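Local atomic coordinates of hypothetical protein PH1566 (Pyrococcus horikoshii, PDB entry 2E3U), a protein that probably binds RNA through its two KH domains, as a Dim2p-type factor of pre-ribosomal RNA processing. Residues I121-D126 against G166-I171; E36-P41 against I96-G101; S158-S163 against E179-A184. All coordinates share one frame; numbering follows the deposited sequence.

Contact 1. Residues I121-D126 against G166-I171; sequences IINLTD and GKTVAI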
loop_
_atom_site.group_PDB
_atom_site.type_symbol
_atom_site.label_atom_id
_atom_site.label_comp_id
_atom_site.label_asym_id
_atom_site.label_seq_id
_atom_site.Cartn_x
_atom_site.Cartn_y
_atom_site.Cartn_z
ATOM N N ILE A 121 4.640 1.562 -4.446
ATOM C CA ILE A 121 3.571 1.480 -5.453
ATOM C C ILE A 121 4.129 1.256 -6.862
ATOM O O ILE A 121 4.961 2.011 -7.355
ATOM C CB ILE A 121 2.693 2.750 -5.529
ATOM C CG1 ILE A 121 2.404 3.360 -4.158
ATOM C CG2 ILE A 121 1.406 2.484 -6.324
ATOM C CD1 ILE A 121 1.554 2.559 -3.297
ATOM N N ILE A 122 3.618 0.220 -7.511
ATOM C CA ILE A 122 4.039 -0.171 -8.846
ATOM C C ILE A 122 2.890 0.052 -9.825
ATOM O O ILE A 122 1.785 -0.432 -9.599
ATOM C CB ILE A 122 4.443 -1.687 -8.860
ATOM C CG1 ILE A 122 5.687 -1.936 -7.999
ATOM C CG2 ILE A 122 4.703 -2.176 -10.260
ATOM C CD1 ILE A 122 6.861 -0.980 -8.325
ATOM N N ASN A 123 3.148 0.779 -10.912
ATOM C CA ASN A 123 2.166 0.863 -11.993
ATOM C C ASN A 123 2.250 -0.422 -12.799
ATOM O O ASN A 123 3.311 -0.777 -13.298
ATOM C CB ASN A 123 2.397 2.088 -12.894
ATOM C CG ASN A 123 2.252 3.425 -12.144
ATOM O OD1 ASN A 123 1.175 3.755 -11.623
ATOM N ND2 ASN A 123 3.337 4.210 -12.116
ATOM N N LEU A 124 1.125 -1.122 -12.891
ATOM C CA LEU A 124 1.043 -2.424 -13.551
ATOM C C LEU A 124 1.536 -2.331 -14.972
ATOM O O LEU A 124 2.079 -3.293 -15.531
ATOM C CB LEU A 124 -0.389 -2.945 -13.550
ATOM C CG LEU A 124 -0.915 -3.556 -12.254
ATOM C CD1 LEU A 124 -2.347 -4.017 -12.415
ATOM C CD2 LEU A 124 -0.023 -4.673 -11.812
ATOM N N THR A 125 1.371 -1.141 -15.527
ATOM C CA THR A 125 1.746 -0.859 -16.887
ATOM C C THR A 125 3.233 -1.054 -17.180
ATOM O O THR A 125 3.590 -1.422 -18.298
ATOM C CB THR A 125 1.251 0.531 -17.314
ATOM O OG1 THR A 125 0.793 0.431 -18.645
ATOM C CG2 THR A 125 2.332 1.608 -17.212
ATOM N N ASP A 126 4.108 -0.830 -16.199
ATOM C CA ASP A 126 5.524 -0.942 -16.533
ATOM C C ASP A 126 6.218 -2.156 -15.939
ATOM O O ASP A 126 7.444 -2.154 -15.748
ATOM C CB ASP A 126 6.299 0.389 -16.394
ATOM C CG ASP A 126 6.160 1.016 -15.038
ATOM O OD1 ASP A 126 6.759 0.476 -14.092
ATOM O OD2 ASP A 126 5.492 2.069 -14.932
ATOM N N GLY A 166 -6.892 -1.341 -9.247
ATOM C CA GLY A 166 -6.881 -0.576 -10.486
ATOM C C GLY A 166 -5.605 -0.818 -11.270
ATOM O O GLY A 166 -5.298 -1.957 -11.657
ATOM N N LYS A 167 -4.850 0.259 -11.469
ATOM C CA LYS A 167 -3.676 0.251 -12.321
ATOM C C LYS A 167 -2.364 0.032 -11.556
ATOM O O LYS A 167 -1.281 0.154 -12.131
ATOM C CB LYS A 167 -3.630 1.549 -13.162
ATOM C CG LYS A 167 -4.781 1.671 -14.177
ATOM C CD LYS A 167 -4.605 2.855 -15.122
ATOM C CE LYS A 167 -3.731 2.487 -16.337
ATOM N NZ LYS A 167 -3.772 3.543 -17.402
ATOM N N THR A 168 -2.455 -0.301 -10.273
ATOM C CA THR A 168 -1.249 -0.471 -9.451
ATOM C C THR A 168 -1.269 -1.759 -8.673
ATOM O O THR A 168 -2.319 -2.358 -8.478
ATOM C CB THR A 168 -1.059 0.658 -8.422
ATOM O OG1 THR A 168 -2.154 0.650 -7.492
ATOM C CG2 THR A 168 -0.937 2.056 -9.094
ATOM N N VAL A 169 -0.080 -2.167 -8.224
ATOM C CA VAL A 169 0.091 -3.107 -7.131
ATOM C C VAL A 169 0.840 -2.311 -6.094
ATOM O O VAL A 169 1.754 -1.578 -6.446
ATOM C CB VAL A 169 0.980 -4.350 -7.495
ATOM C CG1 VAL A 169 0.839 -5.462 -6.456
ATOM C CG2 VAL A 169 0.604 -4.882 -8.807
ATOM N N ALA A 170 0.473 -2.448 -4.820
ATOM C CA ALA A 170 1.179 -1.735 -3.741
ATOM C C ALA A 170 1.677 -2.750 -2.703
ATOM O O ALA A 170 0.996 -3.720 -2.428
ATOM C CB ALA A 170 0.289 -0.682 -3.093
ATOM N N ILE A 171 2.863 -2.513 -2.154
ATOM C CA ILE A 171 3.547 -3.455 -1.292
ATOM C C ILE A 171 3.986 -2.740 -0.024
ATOM O O ILE A 171 4.413 -1.589 -0.076
ATOM C CB ILE A 171 4.773 -4.098 -1.987
ATOM C CG1 ILE A 171 4.410 -4.548 -3.415
ATOM C CG2 ILE A 171 5.297 -5.282 -1.147
ATOM C CD1 ILE A 171 5.597 -5.123 -4.269
#
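Ile122 and Val169 form the hydrogen-bonded pair of a short antiparallel ladder joining strands 118-123 and 168-173, the outer first and central third strands of the 1-3-2 sheet of a type I KH domain. The two short strands run at 161° to each other. Ile122 N gives to Val169 O at 2.8 Å, nearly in line with the carbonyl, and Val169 N returns a bond to Ile122 O at 2.9 Å, lying in the carbonyl plane. Past the last bridge the chain turns into a 3-10 segment, yet Leu124 N still reaches Lys167 O, at 2.8 Å.

The neighbouring non-hydrogen-bonded pairs put Ile121, Asn123, Thr168 and Ala170 on one face. Ile121 divides its branches there: CG2, anti to the backbone N, meets Thr168 CG2 at 3.7 Å, while CD1 presses on Ala170 CB at a tight 3.5 Å. Thr168 OG1 is held from outside, by Arg102 NH1 and Tyr165 O.

Leu124 turns inward, laying CG and CD1 along the backbone of Lys167 and Gly166 and meeting Leu136, Val139 and Ile143 of helix 136-144. An alanine at this position would lack both methyl branches and would probably leave a gap between the strand end and that helix. Asn123 O closes the turn, accepting from Asp126 N at 3.0 Å.

Contact 2. Residues E36-P41 against I96-G101; sequences EYVKIP and IVLAIG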
loop_
_atom_site.group_PDB
_atom_site.type_symbol
_atom_site.label_atom_id
_atom_site.label_comp_id
_atom_site.label_asym_id
_atom_site.label_seq_id
_atom_site.Cartn_x
_atom_site.Cartn_y
_atom_site.Cartn_z
ATOM N N GLU A 36 2.949 17.423 3.708
ATOM C CA GLU A 36 2.952 16.520 2.546
ATOM C C GLU A 36 1.609 16.581 1.845
ATOM O O GLU A 36 0.546 16.628 2.473
ATOM C CB GLU A 36 3.270 15.069 2.934
ATOM C CG GLU A 36 4.580 14.881 3.674
ATOM C CD GLU A 36 5.828 15.210 2.830
ATOM O OE1 GLU A 36 5.840 14.852 1.614
ATOM O OE2 GLU A 36 6.784 15.814 3.396
ATOM N N TYR A 37 1.651 16.589 0.528
ATOM C CA TYR A 37 0.414 16.706 -0.236
ATOM C C TYR A 37 0.274 15.480 -1.108
ATOM O O TYR A 37 1.192 15.165 -1.855
ATOM C CB TYR A 37 0.445 17.964 -1.110
ATOM C CG TYR A 37 -0.514 17.951 -2.278
ATOM C CD1 TYR A 37 -0.162 17.353 -3.493
ATOM C CD2 TYR A 37 -1.754 18.563 -2.183
ATOM C CE1 TYR A 37 -1.033 17.352 -4.592
ATOM C CE2 TYR A 37 -2.640 18.597 -3.279
ATOM C CZ TYR A 37 -2.272 17.986 -4.477
ATOM O OH TYR A 37 -3.140 17.989 -5.543
ATOM N N VAL A 38 -0.866 14.805 -1.039
ATOM C CA VAL A 38 -1.119 13.698 -1.996
ATOM C C VAL A 38 -2.511 13.731 -2.614
ATOM O O VAL A 38 -3.317 14.584 -2.298
ATOM C CB VAL A 38 -0.827 12.267 -1.383
ATOM C CG1 VAL A 38 0.625 12.143 -0.946
ATOM C CG2 VAL A 38 -1.780 11.916 -0.251
ATOM N N LYS A 39 -2.793 12.780 -3.491
ATOM C CA LYS A 39 -4.116 12.666 -4.078
ATOM C C LYS A 39 -4.442 11.193 -4.137
ATOM O O LYS A 39 -3.639 10.419 -4.653
ATOM C CB LYS A 39 -4.104 13.281 -5.493
ATOM C CG LYS A 39 -5.466 13.648 -6.078
ATOM C CD LYS A 39 -5.362 14.966 -6.861
ATOM C CE LYS A 39 -6.664 15.307 -7.576
ATOM N NZ LYS A 39 -6.526 16.369 -8.653
ATOM N N ILE A 40 -5.603 10.813 -3.591
ATOM C CA ILE A 40 -6.101 9.430 -3.611
ATOM C C ILE A 40 -7.391 9.396 -4.450
ATOM O O ILE A 40 -7.994 10.439 -4.672
ATOM C CB ILE A 40 -6.309 8.839 -2.166
ATOM C CG1 ILE A 40 -7.527 9.480 -1.438
ATOM C CG2 ILE A 40 -5.015 8.973 -1.343
ATOM C CD1 ILE A 40 -7.992 8.660 -0.165
ATOM N N PRO A 41 -7.794 8.209 -4.952
ATOM C CA PRO A 41 -9.030 8.134 -5.753
ATOM C C PRO A 41 -10.239 8.539 -4.949
ATOM O O PRO A 41 -10.292 8.251 -3.755
ATOM C CB PRO A 41 -9.157 6.632 -6.115
ATOM C CG PRO A 41 -7.852 6.013 -5.805
ATOM C CD PRO A 41 -7.128 6.894 -4.819
ATOM N N ILE A 96 0.541 5.946 4.777
ATOM C CA ILE A 96 -0.686 5.270 5.187
ATOM C C ILE A 96 -1.878 5.718 4.357
ATOM O O ILE A 96 -2.657 4.878 3.880
ATOM C CB ILE A 96 -0.991 5.509 6.694
ATOM C CG1 ILE A 96 0.032 4.771 7.541
ATOM C CG2 ILE A 96 -2.445 5.097 7.049
ATOM C CD1 ILE A 96 0.043 5.245 9.023
ATOM N N VAL A 97 -2.032 7.041 4.220
ATOM C CA VAL A 97 -2.983 7.642 3.274
ATOM C C VAL A 97 -2.871 7.085 1.846
ATOM O O VAL A 97 -3.898 6.683 1.230
ATOM C CB VAL A 97 -2.808 9.186 3.205
ATOM C CG1 VAL A 97 -3.683 9.802 2.116
ATOM C CG2 VAL A 97 -3.108 9.804 4.582
ATOM N N LEU A 98 -1.649 7.118 1.307
ATOM C CA LEU A 98 -1.360 6.516 -0.017
ATOM C C LEU A 98 -1.683 5.016 -0.122
ATOM O O LEU A 98 -2.188 4.575 -1.150
ATOM C CB LEU A 98 0.120 6.701 -0.397
ATOM C CG LEU A 98 0.560 8.107 -0.749
ATOM C CD1 LEU A 98 2.071 8.066 -0.940
ATOM C CD2 LEU A 98 -0.198 8.554 -2.059
ATOM N N ALA A 99 -1.343 4.255 0.932
ATOM C CA ALA A 99 -1.632 2.824 1.016
ATOM C C ALA A 99 -3.164 2.550 0.995
ATOM O O ALA A 99 -3.626 1.701 0.246
ATOM C CB ALA A 99 -0.985 2.219 2.286
ATOM N N ILE A 100 -3.925 3.266 1.831
ATOM C CA ILE A 100 -5.394 3.232 1.777
ATOM C C ILE A 100 -5.925 3.611 0.367
ATOM O O ILE A 100 -6.772 2.936 -0.197
ATOM C CB ILE A 100 -6.011 4.152 2.881
ATOM C CG1 ILE A 100 -5.571 3.650 4.267
ATOM C CG2 ILE A 100 -7.586 4.203 2.774
ATOM C CD1 ILE A 100 -5.911 4.632 5.425
ATOM N N GLY A 101 -5.411 4.686 -0.195
ATOM C CA GLY A 101 -5.771 5.092 -1.524
ATOM C C GLY A 101 -5.513 4.062 -2.583
ATOM O O GLY A 101 -6.278 3.992 -3.556
#
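Ile40 and Gly101 mark the closest backbone approach, their CA atoms 4.8 Å apart, where the chain leaving strand 35-39 passes the last turn of helix 87-101. The helical backbone is regular here, Gly101 N bonding to Val97 O and Ile100 N to Ile96 O. Strand 35-39 makes its own backbone bonds on strand 75-80, through Glu36 with Ile78 and Val38 with Val76, and the two segments meet through apolar packing.

Gly101 lets the strand end come in close: Ile40 CB lies 3.8 Å from Gly101 CA, and a CB modelled on the glycine would fall 2.7 Å from Ile40 CG2, a clash. Pro41 follows, bringing CD to 3.3 Å from Gly101 O, with CG of the ring close to the same oxygen.

This is the helix-on-sheet layer of the first KH domain, an antiparallel sheet of strand order 1-3-2 with helices packed against one side. Val97 meets both Val38, on the strand, and Ile40, just past its end: its CG1, anti to the backbone N (chi1 174°), touches Val38 CG2 at 3.7 Å and Ile40 CG2 at 3.8 Å. The side chains of Ile40 and Val97 cross at about a right angle. Leu98 comes from the next helical position, and although its CB does not face the strand, CD2 curls back to 3.8 Å from Val38 CB. Val76 and Leu48 continue the core around Val97, and Leu48 also touches Ile40.

Contact 3. Residues S158-S163 against E179-A184; sequences SGASVS and EIAKTA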
loop_
_atom_site.group_PDB
_atom_site.type_symbol
_atom_site.label_atom_id
_atom_site.label_comp_id
_atom_site.label_asym_id
_atom_site.label_seq_id
_atom_site.Cartn_x
_atom_site.Cartn_y
_atom_site.Cartn_z
ATOM N N SER A 158 6.869 -14.054 1.111
ATOM C CA SER A 158 7.713 -12.852 1.151
ATOM C C SER A 158 7.643 -12.089 2.504
ATOM O O SER A 158 8.584 -11.425 2.856
ATOM C CB SER A 158 7.300 -11.886 0.047
ATOM O OG SER A 158 6.058 -11.276 0.394
ATOM N N GLY A 159 6.529 -12.176 3.223
ATOM C CA GLY A 159 6.315 -11.403 4.450
ATOM C C GLY A 159 5.776 -9.970 4.203
ATOM O O GLY A 159 5.460 -9.234 5.153
ATOM N N ALA A 160 5.707 -9.561 2.944
ATOM C CA ALA A 160 5.117 -8.289 2.559
ATOM C C ALA A 160 3.563 -8.360 2.481
ATOM O O ALA A 160 2.994 -9.414 2.255
ATOM C CB ALA A 160 5.693 -7.820 1.216
ATOM N N SER A 161 2.900 -7.226 2.679
ATOM C CA SER A 161 1.477 -7.092 2.407
ATOM C C SER A 161 1.355 -6.566 0.981
ATOM O O SER A 161 2.157 -5.733 0.563
ATOM C CB SER A 161 0.848 -6.097 3.381
ATOM O OG SER A 161 0.903 -6.519 4.736
ATOM N N VAL A 162 0.333 -7.018 0.256
ATOM C CA VAL A 162 0.181 -6.717 -1.184
ATOM C C VAL A 162 -1.237 -6.313 -1.528
ATOM O O VAL A 162 -2.159 -7.002 -1.185
ATOM C CB VAL A 162 0.521 -7.937 -2.066
ATOM C CG1 VAL A 162 0.189 -7.641 -3.554
ATOM C CG2 VAL A 162 2.019 -8.348 -1.875
ATOM N N SER A 163 -1.392 -5.198 -2.227
ATOM C CA SER A 163 -2.709 -4.730 -2.656
ATOM C C SER A 163 -2.715 -4.490 -4.184
ATOM O O SER A 163 -1.935 -3.683 -4.707
ATOM C CB SER A 163 -3.061 -3.426 -1.915
ATOM O OG SER A 163 -4.238 -2.876 -2.445
ATOM N N GLU A 179 11.222 -6.392 -1.974
ATOM C CA GLU A 179 12.021 -6.837 -3.087
ATOM C C GLU A 179 11.633 -8.261 -3.539
ATOM O O GLU A 179 11.533 -8.532 -4.745
ATOM C CB GLU A 179 13.502 -6.766 -2.668
ATOM C CG GLU A 179 14.448 -6.419 -3.764
ATOM C CD GLU A 179 14.454 -7.444 -4.867
ATOM O OE1 GLU A 179 14.430 -7.020 -6.050
ATOM O OE2 GLU A 179 14.483 -8.669 -4.550
ATOM N N ILE A 180 11.414 -9.163 -2.577
ATOM C CA ILE A 180 10.937 -10.520 -2.851
ATOM C C ILE A 180 9.517 -10.565 -3.484
ATOM O O ILE A 180 9.299 -11.295 -4.461
ATOM C CB ILE A 180 10.960 -11.390 -1.567
ATOM C CG1 ILE A 180 12.392 -11.603 -1.073
ATOM C CG2 ILE A 180 10.260 -12.785 -1.804
ATOM C CD1 ILE A 180 12.462 -12.158 0.327
ATOM N N ALA A 181 8.554 -9.833 -2.894
ATOM C CA ALA A 181 7.165 -9.776 -3.418
ATOM C C ALA A 181 7.188 -9.104 -4.761
ATOM O O ALA A 181 6.601 -9.599 -5.708
ATOM C CB ALA A 181 6.189 -9.030 -2.452
ATOM N N LYS A 182 7.877 -7.978 -4.858
ATOM C CA LYS A 182 8.052 -7.289 -6.145
ATOM C C LYS A 182 8.525 -8.222 -7.263
ATOM O O LYS A 182 7.934 -8.251 -8.349
ATOM C CB LYS A 182 9.030 -6.091 -6.016
ATOM C CG LYS A 182 8.867 -5.056 -7.108
ATOM C CD LYS A 182 10.009 -4.029 -7.165
ATOM C CE LYS A 182 9.987 -3.300 -8.516
ATOM N NZ LYS A 182 10.607 -1.945 -8.475
ATOM N N THR A 183 9.625 -8.924 -7.007
ATOM C CA THR A 183 10.185 -9.908 -7.965
ATOM C C THR A 183 9.204 -11.026 -8.385
ATOM O O THR A 183 9.076 -11.289 -9.572
ATOM C CB THR A 183 11.485 -10.525 -7.436
ATOM O OG1 THR A 183 12.388 -9.468 -7.091
ATOM C CG2 THR A 183 12.141 -11.380 -8.488
ATOM N N ALA A 184 8.502 -11.642 -7.422
ATOM C CA ALA A 184 7.470 -12.651 -7.709
ATOM C C ALA A 184 6.359 -12.083 -8.594
ATOM O O ALA A 184 5.943 -12.708 -9.560
ATOM C CB ALA A 184 6.881 -13.165 -6.418
#
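Ser158 and Ala181 bring the end of helix 149-158 against helix 175-189, their CA atoms 5.5 Å apart, in the helical layer behind the sheet of the second KH domain. The tight part of the contact is gathered around these two residues. Ser158 CB sits 3.6 Å from Ile180 CG2, and Ser158 OG lies over Ala181 CB at 3.6 Å. That is a packing distance; the hydroxyl's polar partners are on its own side, at Ile154 O and Ala160 N.

From there the fit slackens as the chain runs on into strand 161-165. Ala160 CB is 3.9 Å from Ala181 CB, and Val162 CG2 only reaches 4.3 Å from the same methyl, which thus receives all three side chains of the first segment that face the helix. Ile171, from the central strand, touches both Ala160 and Ala181 and continues the core.

On the far side of the helix Glu179 is exposed and Thr183 partly so. Lys182 points away from the strand and pairs with Glu120 in a salt bridge. Thr183 folds back on its own helix, where OG1 and N approach Glu179 O from opposite faces of the carbonyl plane.

The chain leaves helix 149-158 at Gly159, which takes positive phi (84°) between Ser158 and Ala160. Across it the serine forms an ST turn, Ala160 N bonding to Ser158 OG at 3.1 Å.

How the contacts relate
Contacts 1 and 3 belong to the second KH domain and share one sheet, in which strand 168-173 lies between strands 118-123 and 161-165. Their centres are about 12 Å apart and they touch directly: Ala170 N lies 2.7 Å from Ser163 O, a probable hydrogen bond, and Ile171 CG2 packs on Ala160 CB at 3.5 Å. Along the chain their segments alternate. Contact 2, in the first KH domain, comes earlier and closes before either opens. Its centre is about 14 Å from that of contact 1 and about 20 Å from that of contact 3, with nearest atoms about 5 Å away in both cases. Arg102 links contacts 1 and 2, touched by both Pro41 and Ile121.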